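Local structure of putative zinc protease (Bordetella parapertussis, 3IVL) at residues 26-31 against 181-186. The protein belongs to the M16 peptidase family and is probably a zinc-dependent endopeptidase, represented here by its inactive peptidase domain. Sequence-based numbering, arbitrary orientation.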
loop_
_atom_site.group_PDB
_atom_site.type_symbol
_atom_site.label_atom_id
_atom_site.label_comp_id
_atom_site.label_asym_id
_atom_site.label_seq_id
_atom_site.Cartn_x
_atom_site.Cartn_y
_atom_site.Cartn_z
ATOM N N ALA A 26 -10.353 -6.779 -12.888
ATOM C CA ALA A 26 -9.938 -5.679 -12.053
ATOM C C ALA A 26 -9.414 -4.448 -12.820
ATOM O O ALA A 26 -8.512 -4.542 -13.597
ATOM C CB ALA A 26 -8.912 -6.150 -11.134
HETATM N N MSE A 27 -10.003 -3.299 -12.554
HETATM C CA MSE A 27 -9.645 -2.040 -13.146
HETATM C C MSE A 27 -9.124 -1.025 -12.132
HETATM O O MSE A 27 -9.698 -0.813 -11.101
HETATM C CB MSE A 27 -10.844 -1.434 -13.828
HETATM C CG MSE A 27 -11.299 -2.148 -15.018
HETATM SE SE MSE A 27 -12.827 -3.158 -14.730
HETATM C CE MSE A 27 -13.641 -2.819 -16.335
ATOM N N TYR A 28 -8.041 -0.380 -12.479
ATOM C CA TYR A 28 -7.460 0.622 -11.656
ATOM C C TYR A 28 -7.331 1.917 -12.411
ATOM O O TYR A 28 -6.933 1.918 -13.520
ATOM C CB TYR A 28 -6.113 0.156 -11.253
ATOM C CG TYR A 28 -6.125 -1.135 -10.538
ATOM C CD1 TYR A 28 -6.034 -1.183 -9.172
ATOM C CD2 TYR A 28 -6.219 -2.314 -11.215
ATOM C CE1 TYR A 28 -6.032 -2.377 -8.502
ATOM C CE2 TYR A 28 -6.209 -3.500 -10.563
ATOM C CZ TYR A 28 -6.117 -3.529 -9.198
ATOM O OH TYR A 28 -6.124 -4.696 -8.555
ATOM N N HIS A 29 -7.674 3.024 -11.794
ATOM C CA HIS A 29 -7.475 4.320 -12.385
ATOM C C HIS A 29 -6.042 4.721 -12.513
ATOM O O HIS A 29 -5.231 4.380 -11.720
ATOM C CB HIS A 29 -8.256 5.381 -11.677
ATOM C CG HIS A 29 -9.706 5.300 -11.954
ATOM N ND1 HIS A 29 -10.478 4.265 -11.506
ATOM C CD2 HIS A 29 -10.516 6.087 -12.678
ATOM C CE1 HIS A 29 -11.706 4.422 -11.933
ATOM N NE2 HIS A 29 -11.756 5.523 -12.643
ATOM N N LEU A 30 -5.787 5.458 -13.570
ATOM C CA LEU A 30 -4.456 5.828 -13.987
ATOM C C LEU A 30 -4.264 7.319 -13.899
ATOM O O LEU A 30 -5.197 8.060 -13.964
ATOM C CB LEU A 30 -4.220 5.397 -15.417
ATOM C CG LEU A 30 -4.236 3.917 -15.753
ATOM C CD1 LEU A 30 -4.246 3.727 -17.207
ATOM C CD2 LEU A 30 -3.086 3.227 -15.171
ATOM N N PRO A 31 -3.017 7.721 -13.801
ATOM C CA PRO A 31 -2.635 9.110 -13.859
ATOM C C PRO A 31 -2.793 9.564 -15.267
ATOM O O PRO A 31 -3.026 8.770 -16.135
ATOM C CB PRO A 31 -1.162 9.087 -13.500
ATOM C CG PRO A 31 -0.742 7.804 -13.640
ATOM C CD PRO A 31 -1.851 6.863 -13.665
ATOM N N SER A 181 -7.522 0.537 -2.795
ATOM C CA SER A 181 -8.125 1.835 -2.712
ATOM C C SER A 181 -8.554 2.273 -4.088
ATOM O O SER A 181 -9.508 2.980 -4.217
ATOM C CB SER A 181 -7.163 2.863 -2.117
ATOM O OG SER A 181 -5.992 2.289 -1.588
ATOM N N ASN A 182 -7.797 1.870 -5.093
ATOM C CA ASN A 182 -8.005 2.213 -6.501
ATOM C C ASN A 182 -8.721 1.114 -7.320
ATOM O O ASN A 182 -8.931 1.249 -8.494
ATOM C CB ASN A 182 -6.623 2.508 -7.095
ATOM C CG ASN A 182 -6.644 3.353 -8.361
ATOM O OD1 ASN A 182 -7.514 4.146 -8.600
ATOM N ND2 ASN A 182 -5.653 3.162 -9.158
ATOM N N ARG A 183 -9.070 0.010 -6.694
ATOM C CA ARG A 183 -9.652 -1.115 -7.401
ATOM C C ARG A 183 -11.137 -1.061 -7.717
ATOM O O ARG A 183 -11.939 -0.748 -6.892
ATOM C CB ARG A 183 -9.320 -2.379 -6.675
ATOM C CG ARG A 183 -9.643 -3.603 -7.416
ATOM C CD ARG A 183 -10.016 -4.746 -6.509
ATOM N NE ARG A 183 -8.948 -5.106 -5.613
ATOM C CZ ARG A 183 -9.111 -5.823 -4.525
ATOM N NH1 ARG A 183 -10.297 -6.267 -4.205
ATOM N NH2 ARG A 183 -8.091 -6.095 -3.772
ATOM N N THR A 184 -11.486 -1.379 -8.948
ATOM C CA THR A 184 -12.859 -1.657 -9.325
ATOM C C THR A 184 -12.939 -3.068 -9.840
ATOM O O THR A 184 -12.036 -3.568 -10.406
ATOM C CB THR A 184 -13.415 -0.721 -10.355
ATOM O OG1 THR A 184 -13.298 0.611 -9.914
ATOM C CG2 THR A 184 -14.831 -0.998 -10.560
ATOM N N GLU A 185 -14.026 -3.729 -9.561
ATOM C CA GLU A 185 -14.137 -5.137 -9.825
ATOM C C GLU A 185 -15.242 -5.404 -10.797
ATOM O O GLU A 185 -16.299 -4.884 -10.676
ATOM C CB GLU A 185 -14.397 -5.904 -8.548
ATOM C CG GLU A 185 -13.206 -6.222 -7.711
ATOM C CD GLU A 185 -13.568 -7.034 -6.493
ATOM O OE1 GLU A 185 -14.743 -7.274 -6.259
ATOM O OE2 GLU A 185 -12.685 -7.454 -5.767
ATOM N N GLY A 186 -14.946 -6.216 -11.785
ATOM C CA GLY A 186 -15.904 -6.573 -12.787
ATOM C C GLY A 186 -16.125 -8.050 -12.948
ATOM O O GLY A 186 -15.212 -8.817 -12.992
#
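The carboxamide of Asn182 lies against the main chain of His29 and takes over where the backbone ladder between the strands ends. Asn182 ND2 donates to His29 O at 2.9 Å, the acceptor lying in the amide plane and the N-H meeting a carbonyl lone pair. The return bond, from His29 N to Asn182 OD1, is weak and bent at 3.4 Å. Asn182 reaches this position because its CG stands anti to its own backbone N (chi1 -159°). The imidazole of His29 is turned 50° from the amide plane, and His29 CB rests 3.4 Å from Asn182 OD1. ND2 also donates to Tyr177 O, at the end of helix 167-177, so one amide ties that helix to the strand.

Beyond it the regular antiparallel ladder begins. Met27 (selenomethionine) and Thr184 form a hydrogen-bonded pair, Met27 N to Thr184 O at 3.0 Å and Thr184 N to Met27 O at 2.9 Å, which joins edge strand 183-188 to strand 23-29 of the domain's sheet.

On the face shared with Ala26, Tyr28 and Arg183 run side by side in the same direction. Arg183 CB lies 3.8 Å from Tyr28 CE1, and Arg183 CG lies 3.9 Å from Tyr28 OH. The guanidinium is turned 77° from the ring. Both polar ends converge on Glu106, the tyrosine by a hydrogen bond and Arg183 NE by a salt bridge; Arg183 NH1 makes a salt bridge with Glu185 OE2, whose hydrogen bond is weak. The shared carboxylate probably offsets the arginine's charge and helps fix the direction of the phenol, while the carbons of Arg183 pack along the tyrosine ring.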